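Succinate dehydrogenase subunit A (PDB 7D6V) carries the FAD that probably oxidises succinate to fumarate, as the flavoprotein subunit of a membrane-bound mycobacterial succinate dehydrogenase that passes electrons to quinone. Local coordinates at residues Ala233-Phe245 with Arg577-Asp589. Sequence-based numbering, arbitrary orientation.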
ATOM      1  N   ALA A 233       4.159  25.442 -15.243  1.00 16.64           N
ATOM      2  CA  ALA A 233       5.395  25.981 -15.796  1.00 16.64           C
ATOM      3  C   ALA A 233       5.153  26.634 -17.146  1.00 16.64           C
ATOM      4  O   ALA A 233       5.754  27.668 -17.465  1.00 16.64           O
ATOM      5  CB  ALA A 233       6.440  24.875 -15.918  1.00 16.64           C
ATOM      6  N   LEU A 234       4.262  26.054 -17.947  1.00 17.74           N
ATOM      7  CA  LEU A 234       4.014  26.585 -19.277  1.00 17.74           C
ATOM      8  C   LEU A 234       3.350  27.957 -19.205  1.00 17.74           C
ATOM      9  O   LEU A 234       3.664  28.849 -20.000  1.00 17.74           O
ATOM     10  CB  LEU A 234       3.169  25.576 -20.051  1.00 17.74           C
ATOM     11  CG  LEU A 234       2.932  25.716 -21.544  1.00 17.74           C
ATOM     12  CD1 LEU A 234       4.251  25.631 -22.280  1.00 17.74           C
ATOM     13  CD2 LEU A 234       2.011  24.611 -21.988  1.00 17.74           C
ATOM     14  N   ARG A 235       2.443  28.152 -18.243  1.00 17.05           N
ATOM     15  CA  ARG A 235       1.823  29.458 -18.047  1.00 17.05           C
ATOM     16  C   ARG A 235       2.728  30.425 -17.294  1.00 17.05           C
ATOM     17  O   ARG A 235       2.579  31.642 -17.442  1.00 17.05           O
ATOM     18  CB  ARG A 235       0.491  29.308 -17.309  1.00 17.05           C
ATOM     19  CG  ARG A 235      -0.608  28.660 -18.133  1.00 17.05           C
ATOM     20  CD  ARG A 235      -1.973  28.805 -17.475  1.00 17.05           C
ATOM     21  NE  ARG A 235      -2.029  28.179 -16.159  1.00 17.05           N
ATOM     22  CZ  ARG A 235      -2.533  26.974 -15.927  1.00 17.05           C
ATOM     23  NH1 ARG A 235      -2.541  26.483 -14.697  1.00 17.05           N
ATOM     24  NH2 ARG A 235      -3.030  26.259 -16.922  1.00 17.05           N
ATOM     25  N   ALA A 236       3.659  29.917 -16.483  1.00 16.63           N
ATOM     26  CA  ALA A 236       4.618  30.799 -15.828  1.00 16.63           C
ATOM     27  C   ALA A 236       5.652  31.323 -16.810  1.00 16.63           C
ATOM     28  O   ALA A 236       6.211  32.404 -16.601  1.00 16.63           O
ATOM     29  CB  ALA A 236       5.305  30.072 -14.674  1.00 16.63           C
ATOM     30  N   GLY A 237       5.925  30.576 -17.875  1.00 16.69           N
ATOM     31  CA  GLY A 237       6.781  31.086 -18.925  1.00 16.69           C
ATOM     32  C   GLY A 237       7.917  30.163 -19.302  1.00 16.69           C
ATOM     33  O   GLY A 237       8.801  30.541 -20.076  1.00 16.69           O
ATOM     34  N   SER A 238       7.907  28.951 -18.764  1.00 17.74           N
ATOM     35  CA  SER A 238       8.911  27.958 -19.111  1.00 17.74           C
ATOM     36  C   SER A 238       8.476  27.233 -20.381  1.00 17.74           C
ATOM     37  O   SER A 238       7.520  27.621 -21.057  1.00 17.74           O
ATOM     38  CB  SER A 238       9.136  27.000 -17.948  1.00 17.74           C
ATOM     39  OG  SER A 238       9.394  27.711 -16.753  1.00 17.74           O
ATOM     40  N   ALA A 239       9.178  26.158 -20.715  1.00 17.72           N
ATOM     41  CA  ALA A 239       8.970  25.454 -21.967  1.00 17.72           C
ATOM     42  C   ALA A 239       8.864  23.959 -21.710  1.00 17.72           C
ATOM     43  O   ALA A 239       9.343  23.444 -20.698  1.00 17.72           O
ATOM     44  CB  ALA A 239      10.102  25.744 -22.949  1.00 17.72           C
ATOM     45  N   LEU A 240       8.225  23.270 -22.648  1.00 18.18           N
ATOM     46  CA  LEU A 240       8.040  21.830 -22.592  1.00 18.18           C
ATOM     47  C   LEU A 240       8.719  21.192 -23.795  1.00 18.18           C
ATOM     48  O   LEU A 240       8.759  21.773 -24.882  1.00 18.18           O
ATOM     49  CB  LEU A 240       6.550  21.468 -22.571  1.00 18.18           C
ATOM     50  CG  LEU A 240       5.858  21.225 -21.227  1.00 18.18           C
ATOM     51  CD1 LEU A 240       6.095  22.364 -20.263  1.00 18.18           C
ATOM     52  CD2 LEU A 240       4.374  21.037 -21.452  1.00 18.18           C
ATOM     53  N   ILE A 241       9.267  19.994 -23.593  1.00 17.97           N
ATOM     54  CA  ILE A 241       9.945  19.265 -24.655  1.00 17.97           C
ATOM     55  C   ILE A 241       9.410  17.842 -24.699  1.00 17.97           C
ATOM     56  O   ILE A 241       8.909  17.310 -23.709  1.00 17.97           O
ATOM     57  CB  ILE A 241      11.478  19.239 -24.476  1.00 17.97           C
ATOM     58  CG1 ILE A 241      11.852  18.668 -23.110  1.00 17.97           C
ATOM     59  CG2 ILE A 241      12.055  20.619 -24.631  1.00 17.97           C
ATOM     60  CD1 ILE A 241      13.294  18.249 -23.011  1.00 17.97           C
ATOM     61  N   ASN A 242       9.527  17.231 -25.878  1.00 18.54           N
ATOM     62  CA  ASN A 242       9.246  15.810 -26.081  1.00 18.54           C
ATOM     63  C   ASN A 242       7.835  15.429 -25.650  1.00 18.54           C
ATOM     64  O   ASN A 242       7.606  14.322 -25.160  1.00 18.54           O
ATOM     65  CB  ASN A 242      10.270  14.938 -25.351  1.00 18.54           C
ATOM     66  CG  ASN A 242      11.668  15.117 -25.885  1.00 18.54           C
ATOM     67  OD1 ASN A 242      11.864  15.649 -26.975  1.00 18.54           O
ATOM     68  ND2 ASN A 242      12.652  14.677 -25.118  1.00 18.54           N
ATOM     69  N   MET A 243       6.870  16.328 -25.840  1.00 19.12           N
ATOM     70  CA  MET A 243       5.512  16.047 -25.396  1.00 19.12           C
ATOM     71  C   MET A 243       4.806  15.023 -26.272  1.00 19.12           C
ATOM     72  O   MET A 243       3.759  14.508 -25.869  1.00 19.12           O
ATOM     73  CB  MET A 243       4.697  17.338 -25.345  1.00 19.12           C
ATOM     74  CG  MET A 243       5.019  18.221 -24.152  1.00 19.12           C
ATOM     75  SD  MET A 243       5.348  17.289 -22.645  1.00 19.12           S
ATOM     76  CE  MET A 243       3.690  17.015 -22.036  1.00 19.12           C
ATOM     77  N   GLU A 244       5.350  14.712 -27.445  1.00 19.60           N
ATOM     78  CA  GLU A 244       4.793  13.689 -28.318  1.00 19.60           C
ATOM     79  C   GLU A 244       5.244  12.286 -27.948  1.00 19.60           C
ATOM     80  O   GLU A 244       4.815  11.324 -28.591  1.00 19.60           O
ATOM     81  CB  GLU A 244       5.171  13.977 -29.773  1.00 19.60           C
ATOM     82  CG  GLU A 244       6.650  13.823 -30.075  1.00 19.60           C
ATOM     83  CD  GLU A 244       7.449  15.083 -29.796  1.00 19.60           C
ATOM     84  OE1 GLU A 244       7.198  15.744 -28.770  1.00 19.60           O
ATOM     85  OE2 GLU A 244       8.335  15.414 -30.607  1.00 19.60           O
ATOM     86  N   PHE A 245       6.093  12.143 -26.939  1.00 19.14           N
ATOM     87  CA  PHE A 245       6.654  10.852 -26.559  1.00 19.14           C
ATOM     88  C   PHE A 245       5.940  10.374 -25.303  1.00 19.14           C
ATOM     89  O   PHE A 245       6.258  10.796 -24.190  1.00 19.14           O
ATOM     90  CB  PHE A 245       8.159  10.963 -26.360  1.00 19.14           C
ATOM     91  CG  PHE A 245       8.908  11.149 -27.638  1.00 19.14           C
ATOM     92  CD1 PHE A 245       9.471  12.368 -27.953  1.00 19.14           C
ATOM     93  CD2 PHE A 245       9.032  10.108 -28.534  1.00 19.14           C
ATOM     94  CE1 PHE A 245      10.145  12.542 -29.134  1.00 19.14           C
ATOM     95  CE2 PHE A 245       9.709  10.276 -29.715  1.00 19.14           C
ATOM     96  CZ  PHE A 245      10.268  11.492 -30.015  1.00 19.14           C
ATOM     97  N   ARG A 577      17.132  13.704 -34.847  1.00 22.38           N
ATOM     98  CA  ARG A 577      17.568  13.259 -33.531  1.00 22.38           C
ATOM     99  C   ARG A 577      18.173  14.375 -32.708  1.00 22.38           C
ATOM    100  O   ARG A 577      18.045  14.365 -31.484  1.00 22.38           O
ATOM    101  CB  ARG A 577      18.584  12.117 -33.671  1.00 22.38           C
ATOM    102  CG  ARG A 577      18.809  11.285 -32.431  1.00 22.38           C
ATOM    103  CD  ARG A 577      20.273  10.908 -32.314  1.00 22.38           C
ATOM    104  NE  ARG A 577      21.143  12.008 -32.712  1.00 22.38           N
ATOM    105  CZ  ARG A 577      21.471  13.025 -31.923  1.00 22.38           C
ATOM    106  NH1 ARG A 577      22.268  13.981 -32.371  1.00 22.38           N
ATOM    107  NH2 ARG A 577      21.003  13.088 -30.685  1.00 22.38           N
ATOM    108  N   ASN A 578      18.826  15.330 -33.355  1.00 25.06           N
ATOM    109  CA  ASN A 578      19.209  16.586 -32.720  1.00 25.06           C
ATOM    110  C   ASN A 578      18.140  17.659 -32.920  1.00 25.06           C
ATOM    111  O   ASN A 578      18.408  18.763 -33.386  1.00 25.06           O
ATOM    112  CB  ASN A 578      20.570  17.031 -33.242  1.00 25.06           C
ATOM    113  CG  ASN A 578      20.594  17.204 -34.747  1.00 25.06           C
ATOM    114  OD1 ASN A 578      19.574  17.060 -35.420  1.00 25.06           O
ATOM    115  ND2 ASN A 578      21.766  17.521 -35.283  1.00 25.06           N
ATOM    116  N   THR A 579      16.904  17.320 -32.562  1.00 24.46           N
ATOM    117  CA  THR A 579      15.784  18.251 -32.591  1.00 24.46           C
ATOM    118  C   THR A 579      14.844  17.904 -31.449  1.00 24.46           C
ATOM    119  O   THR A 579      14.446  16.744 -31.307  1.00 24.46           O
ATOM    120  CB  THR A 579      15.038  18.197 -33.929  1.00 24.46           C
ATOM    121  OG1 THR A 579      15.975  18.312 -35.006  1.00 24.46           O
ATOM    122  CG2 THR A 579      14.040  19.333 -34.025  1.00 24.46           C
ATOM    123  N   LEU A 580      14.493  18.902 -30.637  1.00 23.95           N
ATOM    124  CA  LEU A 580      13.675  18.681 -29.451  1.00 23.95           C
ATOM    125  C   LEU A 580      12.232  19.126 -29.597  1.00 23.95           C
ATOM    126  O   LEU A 580      11.365  18.564 -28.925  1.00 23.95           O
ATOM    127  CB  LEU A 580      14.281  19.387 -28.235  1.00 23.95           C
ATOM    128  CG  LEU A 580      15.559  18.759 -27.693  1.00 23.95           C
ATOM    129  CD1 LEU A 580      16.130  19.607 -26.575  1.00 23.95           C
ATOM    130  CD2 LEU A 580      15.281  17.346 -27.218  1.00 23.95           C
ATOM    131  N   LEU A 581      11.949  20.113 -30.447  1.00 22.87           N
ATOM    132  CA  LEU A 581      10.577  20.497 -30.777  1.00 22.87           C
ATOM    133  C   LEU A 581       9.838  20.997 -29.525  1.00 22.87           C
ATOM    134  O   LEU A 581       8.951  20.349 -28.970  1.00 22.87           O
ATOM    135  CB  LEU A 581       9.881  19.310 -31.456  1.00 22.87           C
ATOM    136  CG  LEU A 581       8.469  19.381 -32.004  1.00 22.87           C
ATOM    137  CD1 LEU A 581       8.471  20.411 -33.104  1.00 22.87           C
ATOM    138  CD2 LEU A 581       8.056  18.032 -32.543  1.00 22.87           C
ATOM    139  N   VAL A 582      10.280  22.178 -29.074  1.00 22.39           N
ATOM    140  CA  VAL A 582       9.912  22.772 -27.789  1.00 22.39           C
ATOM    141  C   VAL A 582       8.583  23.518 -27.882  1.00 22.39           C
ATOM    142  O   VAL A 582       8.329  24.245 -28.845  1.00 22.39           O
ATOM    143  CB  VAL A 582      11.036  23.718 -27.329  1.00 22.39           C
ATOM    144  CG1 VAL A 582      10.659  24.414 -26.056  1.00 22.39           C
ATOM    145  CG2 VAL A 582      12.329  22.960 -27.160  1.00 22.39           C
ATOM    146  N   CYS A 583       7.741  23.372 -26.857  1.00 22.97           N
ATOM    147  CA  CYS A 583       6.431  24.015 -26.793  1.00 22.97           C
ATOM    148  C   CYS A 583       6.457  25.241 -25.883  1.00 22.97           C
ATOM    149  O   CYS A 583       7.096  25.230 -24.828  1.00 22.97           O
ATOM    150  CB  CYS A 583       5.372  23.035 -26.284  1.00 22.97           C
ATOM    151  SG  CYS A 583       5.292  21.472 -27.174  1.00 22.97           S
ATOM    152  N   ARG A 584       5.737  26.293 -26.284  1.00 23.17           N
ATOM    153  CA  ARG A 584       5.665  27.522 -25.501  1.00 23.17           C
ATOM    154  C   ARG A 584       4.279  28.140 -25.636  1.00 23.17           C
ATOM    155  O   ARG A 584       3.520  27.813 -26.547  1.00 23.17           O
ATOM    156  CB  ARG A 584       6.726  28.537 -25.938  1.00 23.17           C
ATOM    157  CG  ARG A 584       8.028  28.458 -25.175  1.00 23.17           C
ATOM    158  CD  ARG A 584       9.110  29.237 -25.890  1.00 23.17           C
ATOM    159  NE  ARG A 584      10.443  28.722 -25.600  1.00 23.17           N
ATOM    160  CZ  ARG A 584      11.330  28.392 -26.532  1.00 23.17           C
ATOM    161  NH1 ARG A 584      11.025  28.519 -27.814  1.00 23.17           N
ATOM    162  NH2 ARG A 584      12.521  27.932 -26.182  1.00 23.17           N
ATOM    163  N   VAL A 585       3.961  29.051 -24.711  1.00 23.87           N
ATOM    164  CA  VAL A 585       2.676  29.746 -24.677  1.00 23.87           C
ATOM    165  C   VAL A 585       2.761  31.034 -25.484  1.00 23.87           C
ATOM    166  O   VAL A 585       3.737  31.786 -25.378  1.00 23.87           O
ATOM    167  CB  VAL A 585       2.252  30.036 -23.224  1.00 23.87           C
ATOM    168  CG1 VAL A 585       1.230  31.153 -23.176  1.00 23.87           C
ATOM    169  CG2 VAL A 585       1.685  28.799 -22.590  1.00 23.87           C
ATOM    170  N   SER A 586       1.728  31.298 -26.290  1.00 27.77           N
ATOM    171  CA  SER A 586       1.652  32.515 -27.095  1.00 27.77           C
ATOM    172  C   SER A 586       0.787  33.593 -26.446  1.00 27.77           C
ATOM    173  O   SER A 586       1.281  34.687 -26.158  1.00 27.77           O
ATOM    174  CB  SER A 586       1.128  32.182 -28.495  1.00 27.77           C
ATOM    175  OG  SER A 586       2.094  31.455 -29.226  1.00 27.77           O
ATOM    176  N   GLY A 587      -0.485  33.317 -26.212  1.00 29.89           N
ATOM    177  CA  GLY A 587      -1.340  34.267 -25.519  1.00 29.89           C
ATOM    178  C   GLY A 587      -2.810  34.184 -25.901  1.00 29.89           C
ATOM    179  O   GLY A 587      -3.184  33.879 -27.028  1.00 29.89           O
ATOM    180  N   GLY A 588      -3.667  34.523 -24.936  1.00 31.47           N
ATOM    181  CA  GLY A 588      -5.111  34.423 -25.064  1.00 31.47           C
ATOM    182  C   GLY A 588      -5.725  33.491 -24.037  1.00 31.47           C
ATOM    183  O   GLY A 588      -5.636  32.269 -24.164  1.00 31.47           O
ATOM    184  N   ASP A 589      -6.385  34.060 -23.036  1.00 32.62           N
ATOM    185  CA  ASP A 589      -6.823  33.345 -21.844  1.00 32.62           C
ATOM    186  C   ASP A 589      -8.209  32.749 -22.050  1.00 32.62           C
ATOM    187  O   ASP A 589      -8.878  33.023 -23.050  1.00 32.62           O
ATOM    188  CB  ASP A 589      -6.809  34.303 -20.654  1.00 32.62           C
ATOM    189  CG  ASP A 589      -5.411  34.674 -20.226  1.00 32.62           C
ATOM    190  OD1 ASP A 589      -4.499  33.839 -20.395  1.00 32.62           O
ATOM    191  OD2 ASP A 589      -5.220  35.800 -19.727  1.00 32.62           O
TER
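Leu240 and Cys583 form a single antiparallel bridge, a hydrogen-bonded pair in which Leu240 N donates to Cys583 O (3.1 Å) and Cys583 N to Leu240 O (2.7 Å), both nearly straight. Leu240 O also receives a CA-H...O contact from Val582 CA. On one side of the bridge, Val582 spreads its two methyls against strand 240-241 and the residue before it: CG1 meets Ala239 CB at 3.4 Å, while CG2 lies alongside Ile241 CG2 at 3.5 Å, the two side chains pointing the same way. The extended Arg584 runs past Ala239 CB, and Val582 CG1 lies over one face of its guanidinium, offset toward the rim. On the other side, Cys583 CB faces Leu240 CB, with Met243 CG near SG. Beyond the bridge, Leu234 crosses Val585 at a slant, CG to CG2 3.5 Å; CG anti to the backbone N (chi1 -169°) sets the branch against Val585, and CD1 lies near Cys583 O and Arg584 CA. At the far end Glu244, bent at chi2 (-87°), brings OE2 to 3.3 Å from Leu581 CD2, and the same oxygen forms a salt bridge with Arg557. Backbone bonds of Ala239 and Ile241 to strand 383-395, and of Val582 to Val597, extend the pairing outward. A largely apolar, buried seam thus joins the FAD-binding and C-terminal family regions, while the Arg557 salt bridge probably favours a charged Glu244.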